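Lmo2812 protein (Listeria monocytogenes EGD-e, PDB 5ZQA) is a penicillin-binding protein of the S11 peptidase family that probably acts as a serine-type D-Ala-D-Ala carboxypeptidase trimming cell-wall peptidoglycan. Local coordinates at residues A[62-73]-A[115-124]; A[81-91]-A[106-115]. All coordinates share one frame; numbering follows the deposited sequence.

Contact 1: residues A[62-73]-A[115-124]; sequences SLSKLMTAFLVL and YSAMLTMSAN
A69 sits at the apolar centre, its CB 3.9 Å from M118 CE and 4.0 Å from L119 CD2. M118, with CG anti to the backbone N (chi1 174°), bends only at its last torsion; this lays SD against T68 CG2 and brings CE over the backbone of A69. Toward residue 73, Y115 turns its ring obliquely to V72 and L73, and both methyls of L73 pack at the phenol end, CD1 3.7 Å from Y115 OH. Helices 65-73 and 115-120 run nearly antiparallel, at 153°. At the other end they bring together the predicted catalytic groups of a serine penicillin-binding protein: S62 and K65 of the SxxK motif and S122, which follows its helix. The K65 chain lies alongside M118, the two running in opposite senses, CD 3.5 Å from M118 CG, and bends at chi4 (75°) to set the amine among oxygens. K65 NZ donates to S62 OG at 2.7 Å, to N124 OD1 at 2.9 Å from above the amide plane, and also to S162 O. S122 OG lies 3.1 Å from S62 OG and is hydrogen-bonded to K226 NZ. One water bridges S62 OG and N124 OD1, another S62 OG and S122 O.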
# COMPACT_ATOMS: atom_id res chain seq x y z
N SER A 62 6.96 -1.59 0.48
CA SER A 62 6.09 -0.74 -0.34
C SER A 62 4.67 -0.53 0.19
O SER A 62 3.92 0.28 -0.36
CB SER A 62 5.99 -1.30 -1.77
OG SER A 62 7.17 -0.99 -2.50
N LEU A 63 4.29 -1.22 1.26
CA LEU A 63 2.99 -0.91 1.86
C LEU A 63 3.04 0.53 2.36
O LEU A 63 1.99 1.18 2.52
CB LEU A 63 2.63 -1.88 2.99
CG LEU A 63 2.54 -3.36 2.60
CD1 LEU A 63 2.17 -4.21 3.81
CD2 LEU A 63 1.54 -3.56 1.47
N SER A 64 4.25 1.05 2.58
CA SER A 64 4.45 2.46 2.93
C SER A 64 3.79 3.42 1.93
O SER A 64 3.40 4.54 2.30
CB SER A 64 5.94 2.81 2.99
OG SER A 64 6.60 2.04 3.98
N LYS A 65 3.68 2.98 0.68
CA LYS A 65 3.10 3.83 -0.35
C LYS A 65 1.64 4.18 -0.08
O LYS A 65 1.13 5.16 -0.65
CB LYS A 65 3.23 3.16 -1.71
CG LYS A 65 4.68 3.06 -2.18
CD LYS A 65 4.77 2.26 -3.47
CE LYS A 65 6.16 2.35 -4.10
NZ LYS A 65 7.14 1.54 -3.36
N LEU A 66 0.96 3.43 0.78
CA LEU A 66 -0.41 3.79 1.15
C LEU A 66 -0.43 5.09 1.95
O LEU A 66 -1.37 5.88 1.82
CB LEU A 66 -1.09 2.68 1.93
CG LEU A 66 -1.34 1.42 1.09
CD1 LEU A 66 -1.91 0.30 1.94
CD2 LEU A 66 -2.29 1.71 -0.08
N MET A 67 0.60 5.33 2.76
CA MET A 67 0.63 6.58 3.52
C MET A 67 1.00 7.72 2.58
O MET A 67 0.44 8.82 2.69
CB MET A 67 1.63 6.52 4.68
CG MET A 67 1.79 7.87 5.40
SD MET A 67 0.25 8.50 6.11
CE MET A 67 0.20 7.59 7.66
N THR A 68 1.93 7.47 1.66
CA THR A 68 2.24 8.49 0.66
C THR A 68 0.99 8.82 -0.17
O THR A 68 0.72 10.00 -0.41
CB THR A 68 3.40 8.04 -0.23
OG1 THR A 68 4.51 7.73 0.63
CG2 THR A 68 3.83 9.14 -1.23
N ALA A 69 0.23 7.80 -0.58
CA ALA A 69 -1.02 8.03 -1.31
C ALA A 69 -1.98 8.89 -0.49
O ALA A 69 -2.58 9.83 -1.03
CB ALA A 69 -1.69 6.69 -1.67
N PHE A 70 -2.13 8.57 0.79
CA PHE A 70 -3.01 9.34 1.67
C PHE A 70 -2.63 10.82 1.66
O PHE A 70 -3.49 11.69 1.51
CB PHE A 70 -2.98 8.80 3.11
CG PHE A 70 -3.97 9.46 4.02
CD1 PHE A 70 -5.28 9.02 4.08
CD2 PHE A 70 -3.61 10.54 4.80
CE1 PHE A 70 -6.21 9.63 4.91
CE2 PHE A 70 -4.52 11.15 5.63
CZ PHE A 70 -5.83 10.69 5.68
N LEU A 71 -1.34 11.09 1.79
CA LEU A 71 -0.87 12.46 1.84
C LEU A 71 -0.99 13.20 0.50
O LEU A 71 -1.26 14.41 0.47
CB LEU A 71 0.57 12.49 2.37
CG LEU A 71 0.61 12.17 3.87
CD1 LEU A 71 2.04 11.98 4.35
CD2 LEU A 71 -0.09 13.25 4.69
N VAL A 72 -0.82 12.49 -0.61
CA VAL A 72 -1.07 13.06 -1.93
C VAL A 72 -2.53 13.45 -2.08
O VAL A 72 -2.85 14.57 -2.50
CB VAL A 72 -0.67 12.07 -3.04
CG1 VAL A 72 -1.21 12.51 -4.39
CG2 VAL A 72 0.85 11.92 -3.07
N LEU A 73 -3.42 12.54 -1.69
CA LEU A 73 -4.85 12.77 -1.83
C LEU A 73 -5.33 13.91 -0.91
O LEU A 73 -6.17 14.73 -1.31
CB LEU A 73 -5.61 11.48 -1.55
CG LEU A 73 -5.36 10.42 -2.63
CD1 LEU A 73 -5.87 9.06 -2.18
CD2 LEU A 73 -6.00 10.82 -3.94
N TYR A 115 1.24 9.02 -9.14
CA TYR A 115 0.33 8.37 -8.19
C TYR A 115 -0.13 7.01 -8.70
O TYR A 115 -0.08 6.01 -7.97
CB TYR A 115 -0.83 9.33 -7.91
CG TYR A 115 -2.04 8.76 -7.21
CD1 TYR A 115 -3.12 8.29 -7.94
CD2 TYR A 115 -2.13 8.76 -5.83
CE1 TYR A 115 -4.25 7.79 -7.33
CE2 TYR A 115 -3.26 8.27 -5.20
CZ TYR A 115 -4.31 7.78 -5.95
OH TYR A 115 -5.44 7.28 -5.34
N SER A 116 -0.54 6.94 -9.97
CA SER A 116 -0.94 5.65 -10.54
C SER A 116 0.22 4.65 -10.53
O SER A 116 0.02 3.50 -10.17
CB SER A 116 -1.44 5.82 -11.97
OG SER A 116 -2.58 6.66 -12.00
N ALA A 117 1.41 5.09 -10.94
CA ALA A 117 2.57 4.20 -10.99
C ALA A 117 2.94 3.68 -9.61
O ALA A 117 3.24 2.49 -9.43
CB ALA A 117 3.76 4.91 -11.64
N MET A 118 2.92 4.56 -8.62
CA MET A 118 3.18 4.16 -7.25
C MET A 118 2.23 3.06 -6.78
O MET A 118 2.67 2.04 -6.24
CB MET A 118 3.09 5.39 -6.34
CG MET A 118 3.21 5.10 -4.88
SD MET A 118 3.19 6.62 -3.92
CE MET A 118 1.43 7.01 -3.94
N LEU A 119 0.93 3.24 -7.01
CA LEU A 119 -0.05 2.29 -6.47
C LEU A 119 -0.17 1.01 -7.29
O LEU A 119 -0.39 -0.07 -6.73
CB LEU A 119 -1.42 2.96 -6.36
CG LEU A 119 -1.58 3.99 -5.24
CD1 LEU A 119 -3.00 4.52 -5.27
CD2 LEU A 119 -1.24 3.39 -3.89
N THR A 120 0.01 1.12 -8.61
CA THR A 120 -0.26 0.01 -9.53
C THR A 120 0.94 -0.91 -9.69
O THR A 120 0.85 -2.13 -9.44
CB THR A 120 -0.70 0.55 -10.91
OG1 THR A 120 -1.89 1.33 -10.76
CG2 THR A 120 -0.98 -0.57 -11.88
N MET A 121 2.09 -0.35 -10.07
CA MET A 121 3.29 -1.16 -10.30
C MET A 121 4.32 -1.05 -9.19
O MET A 121 5.39 -1.65 -9.28
CB MET A 121 3.94 -0.79 -11.64
CG MET A 121 4.52 0.63 -11.70
SD MET A 121 5.58 0.91 -13.13
CE MET A 121 7.04 -0.01 -12.65
N SER A 122 4.00 -0.28 -8.16
CA SER A 122 4.86 -0.11 -6.98
C SER A 122 6.16 0.60 -7.36
O SER A 122 7.25 0.20 -6.96
CB SER A 122 5.14 -1.47 -6.34
OG SER A 122 5.32 -1.32 -4.94
N ALA A 123 6.03 1.66 -8.15
CA ALA A 123 7.20 2.41 -8.60
C ALA A 123 7.80 3.25 -7.46
O ALA A 123 7.19 4.22 -6.99
CB ALA A 123 6.83 3.30 -9.79
N ASN A 124 9.00 2.88 -7.03
CA ASN A 124 9.65 3.56 -5.92
C ASN A 124 10.06 4.98 -6.24
O ASN A 124 9.94 5.87 -5.39
CB ASN A 124 10.89 2.78 -5.47
CG ASN A 124 10.53 1.49 -4.82
OD1 ASN A 124 10.03 1.48 -3.70
ND2 ASN A 124 10.77 0.38 -5.51
O HOH W 1 9.66 -0.13 -1.46
O HOH W 2 8.45 -1.60 -5.01

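Contact 2: residues A[81-91]-A[106-115]; sequences LSWDEKLDLVR and KRTWSVRDLY
A small two-stranded antiparallel sheet, 86-88 with 108-110, leads straight into the helix starting at V111. In the hydrogen-bonded pair, L87 N lies 2.8 Å from W109 O and W109 N returns to L87 O. Beyond it, L89 N reaches R107 O, and on the K86-D88 face T108 OG1 donates to D88 OD1 at 2.6 Å. The N-cap S110 accepts through OG from D113 N. The first turn is gripped from across, V111 N binding E85 O at 2.9 Å and R112 N binding W83 O at 3.1 Å. On the face that carries L87 and W109, L114 CD1 meets L87 CB; L114 CD2 packs on L89 CD2 at 3.5 Å. V111 wedges its methyls among L81, W83 and L87. The bent R112 chain lays its guanidinium flat on W83, planes 21° apart, CZ 3.8 Å from the six-membered-ring centroid. W83 points its edge at the face of Y115, planes at 65°. R107 NH2 lies over a face of the R91 guanidinium, 3.3 Å from R91 NH2, a repulsion probably offset by the weak R107 NH1 bond to L89 O and a cation-pi contact with Y101. The stack on W83 holds R112 flat, its positive charge probably favoured by the indole face.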
# COMPACT_ATOMS: atom_id res chain seq x y z
N LEU A 81 -1.92 20.80 -4.11
CA LEU A 81 -1.30 19.95 -5.13
C LEU A 81 -2.29 19.78 -6.27
O LEU A 81 -3.48 19.60 -6.03
CB LEU A 81 -0.90 18.60 -4.54
CG LEU A 81 -0.18 17.58 -5.44
CD1 LEU A 81 1.25 18.00 -5.72
CD2 LEU A 81 -0.22 16.19 -4.82
N SER A 82 -1.80 19.84 -7.51
CA SER A 82 -2.66 19.62 -8.67
C SER A 82 -2.25 18.35 -9.40
O SER A 82 -1.07 18.03 -9.50
CB SER A 82 -2.59 20.81 -9.62
OG SER A 82 -3.15 21.96 -9.01
N TRP A 83 -3.25 17.62 -9.91
CA TRP A 83 -2.99 16.38 -10.62
C TRP A 83 -2.15 16.58 -11.89
O TRP A 83 -1.51 15.63 -12.36
CB TRP A 83 -4.30 15.69 -10.97
CG TRP A 83 -5.03 15.06 -9.82
CD1 TRP A 83 -6.28 15.39 -9.36
CD2 TRP A 83 -4.58 13.99 -8.99
NE1 TRP A 83 -6.63 14.58 -8.31
CE2 TRP A 83 -5.59 13.71 -8.06
CE3 TRP A 83 -3.41 13.23 -8.95
CZ2 TRP A 83 -5.48 12.72 -7.09
CZ3 TRP A 83 -3.29 12.24 -7.99
CH2 TRP A 83 -4.32 11.99 -7.07
N ASP A 84 -2.16 17.79 -12.45
CA ASP A 84 -1.46 18.01 -13.71
C ASP A 84 -0.06 18.62 -13.54
O ASP A 84 0.59 18.93 -14.54
CB ASP A 84 -2.28 18.92 -14.63
CG ASP A 84 -2.39 20.34 -14.12
OD1 ASP A 84 -2.32 20.54 -12.89
OD2 ASP A 84 -2.55 21.26 -14.95
N GLU A 85 0.40 18.81 -12.31
CA GLU A 85 1.78 19.23 -12.11
C GLU A 85 2.70 18.17 -12.70
O GLU A 85 2.43 16.98 -12.57
CB GLU A 85 2.11 19.43 -10.64
CG GLU A 85 1.32 20.54 -9.97
CD GLU A 85 1.79 20.78 -8.56
OE1 GLU A 85 3.02 20.72 -8.33
OE2 GLU A 85 0.93 21.01 -7.69
N LYS A 86 3.79 18.61 -13.33
CA LYS A 86 4.75 17.69 -13.94
C LYS A 86 6.01 17.67 -13.10
O LYS A 86 6.62 18.72 -12.82
CB LYS A 86 5.07 18.10 -15.38
CG LYS A 86 3.86 18.10 -16.30
CD LYS A 86 3.56 16.69 -16.78
CE LYS A 86 2.20 16.61 -17.46
NZ LYS A 86 2.09 17.53 -18.63
N LEU A 87 6.41 16.47 -12.67
CA LEU A 87 7.54 16.34 -11.78
C LEU A 87 8.59 15.44 -12.40
O LEU A 87 8.27 14.59 -13.23
CB LEU A 87 7.10 15.77 -10.44
CG LEU A 87 5.96 16.51 -9.75
CD1 LEU A 87 5.61 15.75 -8.48
CD2 LEU A 87 6.36 17.94 -9.44
N ASP A 88 9.84 15.62 -11.98
CA ASP A 88 10.94 14.82 -12.50
C ASP A 88 11.26 13.68 -11.57
O ASP A 88 11.50 13.90 -10.38
CB ASP A 88 12.18 15.69 -12.70
CG ASP A 88 11.93 16.82 -13.67
OD1 ASP A 88 11.48 16.55 -14.80
OD2 ASP A 88 12.17 17.99 -13.29
N LEU A 89 11.28 12.46 -12.11
CA LEU A 89 11.56 11.27 -11.31
C LEU A 89 12.92 11.37 -10.65
O LEU A 89 13.92 11.70 -11.30
CB LEU A 89 11.51 10.01 -12.17
CG LEU A 89 10.11 9.54 -12.52
CD1 LEU A 89 10.17 8.44 -13.56
CD2 LEU A 89 9.40 9.08 -11.22
N VAL A 90 12.96 11.10 -9.35
CA VAL A 90 14.21 11.07 -8.62
C VAL A 90 15.00 9.84 -9.06
O VAL A 90 14.42 8.82 -9.45
CB VAL A 90 14.00 11.06 -7.08
CG1 VAL A 90 13.03 12.14 -6.65
CG2 VAL A 90 13.52 9.71 -6.63
N ARG A 91 16.32 9.93 -9.02
CA ARG A 91 17.16 8.78 -9.32
C ARG A 91 17.32 7.94 -8.07
O ARG A 91 17.60 8.47 -6.99
CB ARG A 91 18.52 9.22 -9.85
CG ARG A 91 18.48 9.74 -11.28
CD ARG A 91 19.83 10.27 -11.72
NE ARG A 91 19.83 10.59 -13.14
CZ ARG A 91 19.33 11.70 -13.66
NH1 ARG A 91 18.78 12.61 -12.86
NH2 ARG A 91 19.37 11.91 -14.97
N LYS A 106 11.40 7.62 -19.35
CA LYS A 106 10.86 8.98 -19.34
C LYS A 106 11.02 9.57 -17.95
O LYS A 106 10.67 8.94 -16.95
CB LYS A 106 9.38 8.99 -19.75
CG LYS A 106 9.12 8.48 -21.16
CD LYS A 106 9.74 9.40 -22.19
CE LYS A 106 8.69 10.04 -23.07
NZ LYS A 106 9.31 10.94 -24.09
N ARG A 107 11.58 10.78 -17.89
CA ARG A 107 11.90 11.40 -16.62
C ARG A 107 10.72 12.17 -16.01
O ARG A 107 10.55 12.19 -14.79
CB ARG A 107 13.09 12.35 -16.80
CG ARG A 107 13.52 13.11 -15.56
CD ARG A 107 14.07 12.17 -14.52
NE ARG A 107 15.27 11.47 -15.00
CZ ARG A 107 15.76 10.36 -14.45
NH1 ARG A 107 15.16 9.80 -13.41
NH2 ARG A 107 16.86 9.81 -14.96
N THR A 108 9.91 12.78 -16.87
CA THR A 108 8.93 13.76 -16.41
C THR A 108 7.49 13.27 -16.56
O THR A 108 7.08 12.91 -17.66
CB THR A 108 9.11 15.08 -17.17
OG1 THR A 108 10.46 15.53 -17.01
CG2 THR A 108 8.15 16.16 -16.68
N TRP A 109 6.74 13.27 -15.46
CA TRP A 109 5.38 12.71 -15.41
C TRP A 109 4.45 13.60 -14.62
O TRP A 109 4.89 14.31 -13.72
CB TRP A 109 5.38 11.33 -14.75
CG TRP A 109 6.17 10.30 -15.48
CD1 TRP A 109 7.53 10.15 -15.48
CD2 TRP A 109 5.65 9.28 -16.33
NE1 TRP A 109 7.88 9.09 -16.28
CE2 TRP A 109 6.75 8.54 -16.82
CE3 TRP A 109 4.35 8.91 -16.73
CZ2 TRP A 109 6.59 7.46 -17.68
CZ3 TRP A 109 4.21 7.84 -17.58
CH2 TRP A 109 5.32 7.12 -18.05
N SER A 110 3.16 13.52 -14.93
CA SER A 110 2.16 14.22 -14.13
C SER A 110 2.02 13.56 -12.76
O SER A 110 2.30 12.38 -12.60
CB SER A 110 0.81 14.24 -14.84
OG SER A 110 0.25 12.94 -14.88
N VAL A 111 1.60 14.36 -11.78
CA VAL A 111 1.30 13.84 -10.45
C VAL A 111 0.29 12.69 -10.53
O VAL A 111 0.45 11.68 -9.83
CB VAL A 111 0.77 14.97 -9.54
CG1 VAL A 111 0.12 14.42 -8.29
CG2 VAL A 111 1.92 15.94 -9.21
N ARG A 112 -0.71 12.82 -11.39
CA ARG A 112 -1.66 11.74 -11.62
C ARG A 112 -0.94 10.44 -12.01
O ARG A 112 -1.18 9.38 -11.42
CB ARG A 112 -2.66 12.13 -12.71
CG ARG A 112 -3.48 10.98 -13.28
CD ARG A 112 -4.35 10.30 -12.23
NE ARG A 112 -5.38 11.20 -11.73
CZ ARG A 112 -6.19 10.93 -10.71
NH1 ARG A 112 -6.09 9.77 -10.06
NH2 ARG A 112 -7.08 11.83 -10.34
N ASP A 113 -0.05 10.54 -12.99
CA ASP A 113 0.61 9.34 -13.48
C ASP A 113 1.59 8.77 -12.45
O ASP A 113 1.75 7.56 -12.35
CB ASP A 113 1.35 9.62 -14.79
CG ASP A 113 0.41 9.71 -15.98
OD1 ASP A 113 -0.79 9.38 -15.86
OD2 ASP A 113 0.89 10.09 -17.07
N LEU A 114 2.23 9.65 -11.68
CA LEU A 114 3.14 9.19 -10.62
C LEU A 114 2.38 8.45 -9.53
O LEU A 114 2.81 7.40 -9.06
CB LEU A 114 3.89 10.38 -10.03
CG LEU A 114 4.87 11.06 -10.99
CD1 LEU A 114 5.34 12.36 -10.37
CD2 LEU A 114 6.05 10.15 -11.28
N TYR A 115 1.24 9.02 -9.14
CA TYR A 115 0.33 8.37 -8.19
C TYR A 115 -0.13 7.01 -8.70
O TYR A 115 -0.08 6.01 -7.97
CB TYR A 115 -0.83 9.33 -7.91
CG TYR A 115 -2.04 8.76 -7.21
CD1 TYR A 115 -3.12 8.29 -7.94
CD2 TYR A 115 -2.13 8.76 -5.83
CE1 TYR A 115 -4.25 7.79 -7.33
CE2 TYR A 115 -3.26 8.27 -5.20
CZ TYR A 115 -4.31 7.78 -5.95
OH TYR A 115 -5.44 7.28 -5.34

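Overall arrangement
The centres of the two contacts lie about 13 Å apart, joined by helix 111-120: contact 2 uses its first turn and contact 1 the rest, with Y115 common to both. Along the chain, contact 2 is nested in the loop that contact 1 closes, for helix 65-77 is followed, after a loop, by strand 86-88, and strand 108-110 returns directly into helix 111-120. They also touch, L73 CD2 lying 3.7 Å from W83 CZ2 and V72 CG1 3.8 Å from L81 CD2. Contact 1 is buried, about 6 Å from the centre of the chain; contact 2, about 19 Å from that centre, is partly exposed. L81 and W83, in the loop leading to the small sheet, thus connect it by packing to the helices that carry the predicted active site.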